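Putative poly(3-hydroxybutyrate) depolymerase LpqC (Bordetella parapertussis 12822, PDB 3D0K) probably hydrolyses ester bonds, as a putative poly(3-hydroxybutyrate) depolymerase with the topology of an alpha/beta-hydrolase. Local coordinates at residues Q141-G146 with F166-A171; D79-L84 with L283-R288; R114-W119 with V193-D198. All coordinates share one frame; numbering follows the deposited sequence.

Contact 1 lies in the core, where strands 142-147 and 168-172 run side by side in the central sheet, joined by backbone hydrogen bonds, with apolar side chains packed on both faces. Contact 2, at the surface, brings the ends of helices 75-81 and 273-286 together through a salt bridge and ring packing; its Trp-284 and Phe-285 rest on Tyr-143 of contact 1, so these two touch. Contact 3 joins two loop regions through mostly buried apolar side chains and one bridging water, with no direct hydrogen bond between its segments. It lies on the opposite side of the chain's centre from contact 2, their centres about 33 Å apart.

Contact 1. Residues Q141-G146 with F166-A171; sequences QVYLFG and FHAVTA
Tyr-143 and His-167 run alongside each other in the same direction, the edge of the imidazole turned toward the phenol face in an offset edge-to-face pair with planes at 68°. The histidine reaches it with CG anti to its backbone N (chi1 174°), which brings His-167 CD2 to 3.6 Å from Tyr-143 OH. Ala-168, the bridge partner of Tyr-143, shares its face of the sheet and packs its CB against Tyr-143 CD2 at 3.5 Å. On the other face Leu-144 meets two neighbours: its CD2 sits over the rim of one face of the Phe-166 ring, while its CB lies 4.1 Å from Val-169 CG2, the leucine and valine side chains running alongside each other. Helix 149-160 covers this layer through Val-154 and Leu-157. From Tyr-143 and Ala-168 onward the backbones pair in parallel. Leu-144 N donates to Ala-168 O, and Leu-144 O accepts from Thr-170 N at 2.9 Å, a nearly straight bond (169° at the hydrogen). Gly-146 N adds a bond to Thr-170 O. At the start of the ladder Val-142 O takes His-167 N at 2.9 Å and, weakly, Ala-168 N. Strand 142-147, helix 149-160 and strand 168-172 make a beta-alpha-beta unit, and Gly-146 opens a GxSxG sequence consistent with the nucleophile elbow of alpha/beta-hydrolases.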
loop_
_atom_site.group_PDB
_atom_site.type_symbol
_atom_site.label_atom_id
_atom_site.label_comp_id
_atom_site.label_asym_id
_atom_site.label_seq_id
_atom_site.Cartn_x
_atom_site.Cartn_y
_atom_site.Cartn_z
ATOM N N GLN A 141 -14.361 -7.852 0.230
ATOM C CA GLN A 141 -13.787 -6.800 1.075
ATOM C C GLN A 141 -12.278 -6.943 1.164
ATOM O O GLN A 141 -11.764 -7.723 1.961
ATOM C CB GLN A 141 -14.403 -6.760 2.490
ATOM C CG GLN A 141 -15.821 -7.327 2.649
ATOM C CD GLN A 141 -15.968 -8.090 3.984
ATOM O OE1 GLN A 141 -16.207 -7.478 5.039
ATOM N NE2 GLN A 141 -15.790 -9.434 3.945
ATOM N N VAL A 142 -11.566 -6.168 0.363
ATOM C CA VAL A 142 -10.142 -6.245 0.361
ATOM C C VAL A 142 -9.632 -4.937 0.951
ATOM O O VAL A 142 -10.057 -3.869 0.557
ATOM C CB VAL A 142 -9.589 -6.422 -1.074
ATOM C CG1 VAL A 142 -8.083 -6.357 -1.058
ATOM C CG2 VAL A 142 -10.098 -7.713 -1.734
ATOM N N TYR A 143 -8.690 -5.047 1.870
ATOM C CA TYR A 143 -8.088 -3.903 2.529
ATOM C C TYR A 143 -6.616 -3.792 2.096
ATOM O O TYR A 143 -5.919 -4.803 2.011
ATOM C CB TYR A 143 -8.172 -4.146 4.026
ATOM C CG TYR A 143 -9.568 -4.127 4.592
ATOM C CD1 TYR A 143 -10.438 -5.238 4.436
ATOM C CD2 TYR A 143 -10.030 -2.995 5.308
ATOM C CE1 TYR A 143 -11.715 -5.205 4.997
ATOM C CE2 TYR A 143 -11.304 -2.951 5.889
ATOM C CZ TYR A 143 -12.136 -4.062 5.718
ATOM O OH TYR A 143 -13.389 -4.069 6.242
ATOM N N LEU A 144 -6.150 -2.593 1.703
ATOM C CA LEU A 144 -4.803 -2.455 1.206
ATOM C C LEU A 144 -4.063 -1.498 2.182
ATOM O O LEU A 144 -4.533 -0.374 2.432
ATOM C CB LEU A 144 -4.842 -1.837 -0.185
ATOM C CG LEU A 144 -3.478 -1.419 -0.752
ATOM C CD1 LEU A 144 -2.541 -2.670 -0.856
ATOM C CD2 LEU A 144 -3.653 -0.769 -2.150
ATOM N N PHE A 145 -2.965 -1.981 2.751
ATOM C CA PHE A 145 -2.151 -1.210 3.717
ATOM C C PHE A 145 -0.711 -1.167 3.239
ATOM O O PHE A 145 -0.195 -2.163 2.717
ATOM C CB PHE A 145 -2.203 -1.888 5.071
ATOM C CG PHE A 145 -1.183 -1.345 6.067
ATOM C CD1 PHE A 145 -1.452 -0.192 6.805
ATOM C CD2 PHE A 145 0.026 -1.982 6.233
ATOM C CE1 PHE A 145 -0.553 0.281 7.731
ATOM C CE2 PHE A 145 0.956 -1.519 7.137
ATOM C CZ PHE A 145 0.667 -0.377 7.908
ATOM N N GLY A 146 -0.008 -0.034 3.421
ATOM C CA GLY A 146 1.385 0.004 3.072
ATOM C C GLY A 146 2.053 0.926 4.092
ATOM O O GLY A 146 1.427 1.910 4.498
ATOM N N PHE A 166 -10.690 -2.639 -4.310
ATOM C CA PHE A 166 -10.334 -2.230 -2.955
ATOM C C PHE A 166 -11.468 -1.594 -2.165
ATOM O O PHE A 166 -12.035 -0.571 -2.576
ATOM C CB PHE A 166 -9.119 -1.280 -2.986
ATOM C CG PHE A 166 -7.989 -1.814 -3.826
ATOM C CD1 PHE A 166 -7.778 -1.331 -5.132
ATOM C CD2 PHE A 166 -7.190 -2.838 -3.338
ATOM C CE1 PHE A 166 -6.747 -1.841 -5.908
ATOM C CE2 PHE A 166 -6.150 -3.390 -4.110
ATOM C CZ PHE A 166 -5.921 -2.877 -5.403
ATOM N N HIS A 167 -11.795 -2.214 -1.037
ATOM C CA HIS A 167 -12.803 -1.689 -0.093
ATOM C C HIS A 167 -12.301 -0.552 0.837
ATOM O O HIS A 167 -13.046 0.390 1.185
ATOM C CB HIS A 167 -13.298 -2.843 0.758
ATOM C CG HIS A 167 -14.228 -2.435 1.851
ATOM N ND1 HIS A 167 -15.538 -2.065 1.614
ATOM C CD2 HIS A 167 -14.037 -2.336 3.191
ATOM C CE1 HIS A 167 -16.115 -1.757 2.766
ATOM N NE2 HIS A 167 -15.221 -1.910 3.736
ATOM N N ALA A 168 -11.039 -0.645 1.237
ATOM C CA ALA A 168 -10.413 0.359 2.112
ATOM C C ALA A 168 -8.943 0.371 1.814
ATOM O O ALA A 168 -8.361 -0.679 1.483
ATOM C CB ALA A 168 -10.635 0.012 3.602
ATOM N N VAL A 169 -8.312 1.547 1.952
ATOM C CA VAL A 169 -6.918 1.752 1.601
ATOM C C VAL A 169 -6.322 2.763 2.601
ATOM O O VAL A 169 -6.898 3.822 2.866
ATOM C CB VAL A 169 -6.719 2.313 0.159
ATOM C CG1 VAL A 169 -5.196 2.550 -0.133
ATOM C CG2 VAL A 169 -7.358 1.334 -0.898
ATOM N N THR A 170 -5.195 2.376 3.163
ATOM C CA THR A 170 -4.432 3.201 4.093
ATOM C C THR A 170 -2.951 3.252 3.704
ATOM O O THR A 170 -2.293 2.215 3.552
ATOM C CB THR A 170 -4.559 2.649 5.490
ATOM O OG1 THR A 170 -5.914 2.765 5.906
ATOM C CG2 THR A 170 -3.635 3.441 6.470
ATOM N N ALA A 171 -2.412 4.480 3.596
ATOM C CA ALA A 171 -1.003 4.634 3.364
ATOM C C ALA A 171 -0.408 5.217 4.639
ATOM O O ALA A 171 -0.842 6.260 5.115
ATOM C CB ALA A 171 -0.739 5.573 2.169
#

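Contact 2. Residues D79-L84 with L283-R288; sequences DRHKLL and LWFDGR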
loop_
_atom_site.group_PDB
_atom_site.type_symbol
_atom_site.label_atom_id
_atom_site.label_comp_id
_atom_site.label_asym_id
_atom_site.label_seq_id
_atom_site.Cartn_x
_atom_site.Cartn_y
_atom_site.Cartn_z
ATOM N N ASP A 79 -5.645 -13.511 13.426
ATOM C CA ASP A 79 -6.197 -14.582 14.304
ATOM C C ASP A 79 -7.497 -14.119 14.965
ATOM O O ASP A 79 -8.446 -14.910 15.113
ATOM C CB ASP A 79 -5.189 -14.906 15.397
ATOM C CG ASP A 79 -4.025 -15.725 14.883
ATOM O OD1 ASP A 79 -4.129 -16.315 13.788
ATOM O OD2 ASP A 79 -2.986 -15.781 15.578
ATOM N N ARG A 80 -7.531 -12.854 15.407
ATOM C CA ARG A 80 -8.725 -12.296 16.104
ATOM C C ARG A 80 -9.915 -12.102 15.121
ATOM O O ARG A 80 -11.048 -12.539 15.358
ATOM C CB ARG A 80 -8.336 -10.976 16.796
ATOM C CG ARG A 80 -9.461 -10.289 17.571
ATOM C CD ARG A 80 -8.901 -9.599 18.834
ATOM N NE ARG A 80 -9.807 -8.570 19.366
ATOM C CZ ARG A 80 -9.727 -7.265 19.079
ATOM N NH1 ARG A 80 -8.766 -6.786 18.285
ATOM N NH2 ARG A 80 -10.603 -6.430 19.611
ATOM N N HIS A 81 -9.626 -11.510 13.976
ATOM C CA HIS A 81 -10.656 -11.140 13.033
ATOM C C HIS A 81 -10.859 -12.085 11.879
ATOM O O HIS A 81 -11.776 -11.851 11.077
ATOM C CB HIS A 81 -10.409 -9.710 12.522
ATOM C CG HIS A 81 -10.344 -8.699 13.613
ATOM N ND1 HIS A 81 -11.456 -8.326 14.332
ATOM C CD2 HIS A 81 -9.305 -8.006 14.130
ATOM C CE1 HIS A 81 -11.103 -7.446 15.248
ATOM N NE2 HIS A 81 -9.809 -7.215 15.133
ATOM N N LYS A 82 -10.035 -13.148 11.790
ATOM C CA LYS A 82 -10.106 -14.137 10.676
ATOM C C LYS A 82 -9.860 -13.433 9.322
ATOM O O LYS A 82 -10.703 -13.427 8.451
ATOM C CB LYS A 82 -11.418 -14.909 10.697
ATOM C CG LYS A 82 -11.733 -15.588 12.062
ATOM C CD LYS A 82 -10.539 -16.371 12.539
ATOM C CE LYS A 82 -10.839 -17.064 13.882
ATOM N NZ LYS A 82 -9.539 -17.264 14.594
ATOM N N LEU A 83 -8.688 -12.846 9.184
ATOM C CA LEU A 83 -8.318 -12.153 7.970
ATOM C C LEU A 83 -7.310 -13.000 7.232
ATOM O O LEU A 83 -6.405 -13.539 7.867
ATOM C CB LEU A 83 -7.586 -10.850 8.337
ATOM C CG LEU A 83 -8.280 -10.011 9.430
ATOM C CD1 LEU A 83 -7.377 -8.876 9.885
ATOM C CD2 LEU A 83 -9.621 -9.500 8.882
ATOM N N LEU A 84 -7.371 -12.994 5.892
ATOM C CA LEU A 84 -6.304 -13.597 5.100
ATOM C C LEU A 84 -5.237 -12.520 4.806
ATOM O O LEU A 84 -5.540 -11.484 4.241
ATOM C CB LEU A 84 -6.883 -14.124 3.800
ATOM C CG LEU A 84 -5.848 -14.764 2.849
ATOM C CD1 LEU A 84 -5.277 -16.059 3.478
ATOM C CD2 LEU A 84 -6.537 -15.024 1.467
ATOM N N LEU A 283 -8.227 0.336 13.683
ATOM C CA LEU A 283 -9.118 1.293 13.091
ATOM C C LEU A 283 -10.111 0.585 12.154
ATOM O O LEU A 283 -11.307 0.890 12.170
ATOM C CB LEU A 283 -8.311 2.357 12.327
ATOM C CG LEU A 283 -7.629 3.392 13.191
ATOM C CD1 LEU A 283 -6.539 4.082 12.320
ATOM C CD2 LEU A 283 -8.685 4.378 13.837
ATOM N N TRP A 284 -9.615 -0.390 11.383
ATOM C CA TRP A 284 -10.410 -1.093 10.388
ATOM C C TRP A 284 -11.316 -2.139 11.005
ATOM O O TRP A 284 -12.456 -2.323 10.577
ATOM C CB TRP A 284 -9.478 -1.829 9.409
ATOM C CG TRP A 284 -8.932 -0.987 8.313
ATOM C CD1 TRP A 284 -9.390 0.248 7.896
ATOM C CD2 TRP A 284 -7.864 -1.339 7.446
ATOM N NE1 TRP A 284 -8.638 0.684 6.822
ATOM C CE2 TRP A 284 -7.702 -0.277 6.518
ATOM C CE3 TRP A 284 -7.018 -2.474 7.342
ATOM C CZ2 TRP A 284 -6.759 -0.330 5.470
ATOM C CZ3 TRP A 284 -6.026 -2.480 6.332
ATOM C CH2 TRP A 284 -5.926 -1.434 5.406
ATOM N N PHE A 285 -10.799 -2.879 11.959
ATOM C CA PHE A 285 -11.559 -4.029 12.431
ATOM C C PHE A 285 -12.120 -3.930 13.820
ATOM O O PHE A 285 -13.079 -4.613 14.120
ATOM C CB PHE A 285 -10.773 -5.308 12.232
ATOM C CG PHE A 285 -10.368 -5.509 10.809
ATOM C CD1 PHE A 285 -11.332 -5.727 9.811
ATOM C CD2 PHE A 285 -9.042 -5.384 10.441
ATOM C CE1 PHE A 285 -10.965 -5.862 8.483
ATOM C CE2 PHE A 285 -8.648 -5.521 9.089
ATOM C CZ PHE A 285 -9.610 -5.767 8.101
ATOM N N ASP A 286 -11.532 -3.083 14.663
ATOM C CA ASP A 286 -12.177 -2.723 15.947
ATOM C C ASP A 286 -12.946 -1.402 15.905
ATOM O O ASP A 286 -13.622 -1.043 16.879
ATOM C CB ASP A 286 -11.146 -2.638 17.066
ATOM C CG ASP A 286 -10.571 -3.978 17.422
ATOM O OD1 ASP A 286 -11.160 -4.988 17.003
ATOM O OD2 ASP A 286 -9.565 -4.023 18.167
ATOM N N GLY A 287 -12.796 -0.654 14.820
ATOM C CA GLY A 287 -13.472 0.618 14.643
ATOM C C GLY A 287 -13.016 1.700 15.606
ATOM O O GLY A 287 -13.791 2.562 15.985
ATOM N N ARG A 288 -11.766 1.649 16.026
ATOM C CA ARG A 288 -11.322 2.533 17.080
ATOM C C ARG A 288 -9.822 2.756 17.014
ATOM O O ARG A 288 -9.067 1.924 16.517
ATOM C CB ARG A 288 -11.705 1.931 18.418
ATOM C CG ARG A 288 -10.939 0.680 18.791
ATOM C CD ARG A 288 -11.603 0.010 19.966
ATOM N NE ARG A 288 -11.350 0.766 21.177
ATOM C CZ ARG A 288 -10.288 0.602 21.949
ATOM N NH1 ARG A 288 -10.134 1.353 23.032
ATOM N NH2 ARG A 288 -9.370 -0.307 21.647
HETATM O O HOH W 1 -7.579 -5.101 15.952
#
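Phe-285 faces two side chains of 79-84 at once. Phe-285 CB stands over the centre of the His-81 ring, 3.5 Å from the centroid and only 4° off the normal, a CH-pi contact. The Phe-285 ring takes Leu-83 CD2 over one face, 3.9 Å from the ring centroid, while Leu-83 CD1 touches Phe-285 CE2 at 3.7 Å; the CB of Trp-284, the residue before, covers the opposite face. One residue on, Asp-286 carries the polar half. With CG beside its backbone N (chi1 -69°), its carboxylate swings toward Arg-80 and Asp-286 OD2 accepts from Arg-80 NH1 at 2.9 Å. The syn lone pair is used and the oxygen lies in the guanidinium plane, although the two flat groups are turned 73° apart. A weak bond from Arg-80 NH2 reaches the same oxygen. Asp-286 OD1 approaches the edge of the His-81 imidazole, 3.0 Å from CE1. Arg-80 CG covers the imidazole face opposite Phe-285 CB, and a water hydrogen-bonded to His-81 NE2 donates weakly to Asp-286 OD2. The contact thus joins the C-terminal ends of helices 75-81 and 273-286 at the surface; inward, Leu-83 and Phe-285 both pack on Val-57 of strand 56-60, and Phe-285 also meets Tyr-143 of strand 142-147.

Contact 3. Residues R114-W119 with V193-D198; sequences RHVDGW and VGLTED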
loop_
_atom_site.group_PDB
_atom_site.type_symbol
_atom_site.label_atom_id
_atom_site.label_comp_id
_atom_site.label_asym_id
_atom_site.label_seq_id
_atom_site.Cartn_x
_atom_site.Cartn_y
_atom_site.Cartn_z
ATOM N N ARG A 114 5.722 3.459 -19.471
ATOM C CA ARG A 114 5.146 2.122 -19.680
ATOM C C ARG A 114 3.618 2.227 -19.466
ATOM O O ARG A 114 3.142 3.111 -18.737
ATOM C CB ARG A 114 5.751 1.126 -18.668
ATOM C CG ARG A 114 7.213 0.785 -18.972
ATOM C CD ARG A 114 7.832 -0.167 -17.912
ATOM N NE ARG A 114 7.247 -1.485 -18.001
ATOM C CZ ARG A 114 6.497 -2.026 -17.048
ATOM N NH1 ARG A 114 6.272 -1.344 -15.933
ATOM N NH2 ARG A 114 5.983 -3.265 -17.190
ATOM N N HIS A 115 2.843 1.339 -20.095
ATOM C CA HIS A 115 1.406 1.351 -19.853
ATOM C C HIS A 115 1.122 1.024 -18.390
ATOM O O HIS A 115 1.823 0.217 -17.788
ATOM C CB HIS A 115 0.621 0.387 -20.765
ATOM C CG HIS A 115 -0.858 0.627 -20.692
ATOM N ND1 HIS A 115 -1.623 0.255 -19.597
ATOM C CD2 HIS A 115 -1.699 1.282 -21.534
ATOM C CE1 HIS A 115 -2.873 0.641 -19.783
ATOM N NE2 HIS A 115 -2.946 1.263 -20.951
ATOM N N VAL A 116 0.101 1.660 -17.825
ATOM C CA VAL A 116 -0.169 1.508 -16.388
ATOM C C VAL A 116 -0.465 0.064 -15.977
ATOM O O VAL A 116 -0.267 -0.297 -14.823
ATOM C CB VAL A 116 -1.297 2.479 -15.839
ATOM C CG1 VAL A 116 -0.831 3.904 -15.803
ATOM C CG2 VAL A 116 -2.590 2.308 -16.629
ATOM N N ASP A 117 -0.921 -0.795 -16.884
ATOM C CA ASP A 117 -1.127 -2.145 -16.387
ATOM C C ASP A 117 0.148 -2.956 -16.303
ATOM O O ASP A 117 0.160 -4.060 -15.772
ATOM C CB ASP A 117 -2.267 -2.900 -17.065
ATOM C CG ASP A 117 -2.460 -2.530 -18.451
ATOM O OD1 ASP A 117 -1.538 -2.783 -19.298
ATOM O OD2 ASP A 117 -3.577 -1.995 -18.707
ATOM N N GLY A 118 1.247 -2.356 -16.748
ATOM C CA GLY A 118 2.554 -2.980 -16.609
ATOM C C GLY A 118 3.303 -2.525 -15.363
ATOM O O GLY A 118 4.405 -3.029 -15.074
ATOM N N TRP A 119 2.751 -1.548 -14.654
ATOM C CA TRP A 119 3.449 -1.019 -13.471
ATOM C C TRP A 119 3.393 -2.041 -12.346
ATOM O O TRP A 119 2.498 -2.901 -12.311
ATOM C CB TRP A 119 2.875 0.340 -13.002
ATOM C CG TRP A 119 2.978 1.479 -14.006
ATOM C CD1 TRP A 119 3.355 1.403 -15.333
ATOM C CD2 TRP A 119 2.679 2.842 -13.753
ATOM N NE1 TRP A 119 3.299 2.655 -15.905
ATOM C CE2 TRP A 119 2.903 3.556 -14.956
ATOM C CE3 TRP A 119 2.265 3.548 -12.608
ATOM C CZ2 TRP A 119 2.711 4.932 -15.048
ATOM C CZ3 TRP A 119 2.062 4.936 -12.707
ATOM C CH2 TRP A 119 2.281 5.601 -13.916
ATOM N N VAL A 193 3.397 10.232 -17.699
ATOM C CA VAL A 193 3.193 8.780 -17.559
ATOM C C VAL A 193 1.865 8.258 -18.104
ATOM O O VAL A 193 1.441 7.169 -17.724
ATOM C CB VAL A 193 3.350 8.334 -16.079
ATOM C CG1 VAL A 193 4.820 8.248 -15.713
ATOM C CG2 VAL A 193 2.545 9.254 -15.123
ATOM N N GLY A 194 1.203 9.029 -18.970
ATOM C CA GLY A 194 -0.071 8.617 -19.589
ATOM C C GLY A 194 -1.294 8.576 -18.664
ATOM O O GLY A 194 -2.274 7.873 -18.937
ATOM N N LEU A 195 -1.246 9.337 -17.582
ATOM C CA LEU A 195 -2.393 9.447 -16.663
ATOM C C LEU A 195 -3.320 10.583 -17.111
ATOM O O LEU A 195 -2.900 11.464 -17.847
ATOM C CB LEU A 195 -1.893 9.698 -15.249
ATOM C CG LEU A 195 -1.121 8.525 -14.619
ATOM C CD1 LEU A 195 -0.579 8.893 -13.230
ATOM C CD2 LEU A 195 -1.964 7.247 -14.580
ATOM N N THR A 196 -4.572 10.567 -16.662
ATOM C CA THR A 196 -5.577 11.558 -17.140
ATOM C C THR A 196 -6.231 12.284 -15.965
ATOM O O THR A 196 -6.063 11.874 -14.817
ATOM C CB THR A 196 -6.690 10.857 -17.917
ATOM O OG1 THR A 196 -7.416 10.016 -17.021
ATOM C CG2 THR A 196 -6.116 9.998 -19.055
ATOM N N GLU A 197 -6.975 13.358 -16.249
ATOM C CA GLU A 197 -7.791 14.009 -15.214
ATOM C C GLU A 197 -8.804 13.068 -14.538
ATOM O O GLU A 197 -9.108 13.237 -13.360
ATOM C CB GLU A 197 -8.460 15.298 -15.736
ATOM C CG GLU A 197 -7.461 16.514 -15.785
ATOM C CD GLU A 197 -7.254 17.223 -14.407
ATOM O OE1 GLU A 197 -6.116 17.292 -13.916
ATOM O OE2 GLU A 197 -8.225 17.744 -13.817
ATOM N N ASP A 198 -9.300 12.071 -15.268
ATOM C CA ASP A 198 -10.142 11.037 -14.665
ATOM C C ASP A 198 -9.423 10.243 -13.576
ATOM O O ASP A 198 -10.051 9.903 -12.551
ATOM C CB ASP A 198 -10.720 10.078 -15.730
ATOM C CG ASP A 198 -11.774 10.760 -16.629
ATOM O OD1 ASP A 198 -12.249 10.121 -17.623
ATOM O OD2 ASP A 198 -12.148 11.932 -16.345
HETATM O O HOH W 2 1.265 5.115 -19.227
#
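The edge of the Trp-119 indole meets Val-193, whose CB lies 3.6 Å from Trp-119 CZ2, the two side chains crossing at about a right angle. Trp-119 CH2 also nears CG2 of the valine, which lies in the plane of the ring. Beside them Val-116 CG1 touches Leu-195 CD2 at 3.7 Å. That same CG1 sits over the rim of one indole face, so Val-116 packs on leucine and tryptophan together. CG1 stands beside the valine's own backbone N (chi1 -71°), which points it at both. Polar bonds within 114-119 set the tryptophan: Trp-119 NE1 donates to Arg-114 O at 2.9 Å, coming from well above the carbonyl plane. A water joins the segments by donating to this same Arg-114 O and, at 2.6 Å, to Val-193 O. Further out, Arg-114 folds back and grips Gly-118 O end-on with NH1 and NH2, each 2.7 Å away and from the same face of the carbonyl. Where the 3-10 segment 116-118 begins, Asp-117 N donates to His-115 ND1 at 3.0 Å, almost straight (171°). Ser-160 of helix 149-160 packs against Trp-119 and Leu-195, while Phe-186 meets the indole. Direct contact between the segments is therefore apolar; polar groups act through the water and by shaping the 114-119 loop, giving its indole N-H a backbone partner, while the neighbouring CZ2-CH2 edge packs against Val-193.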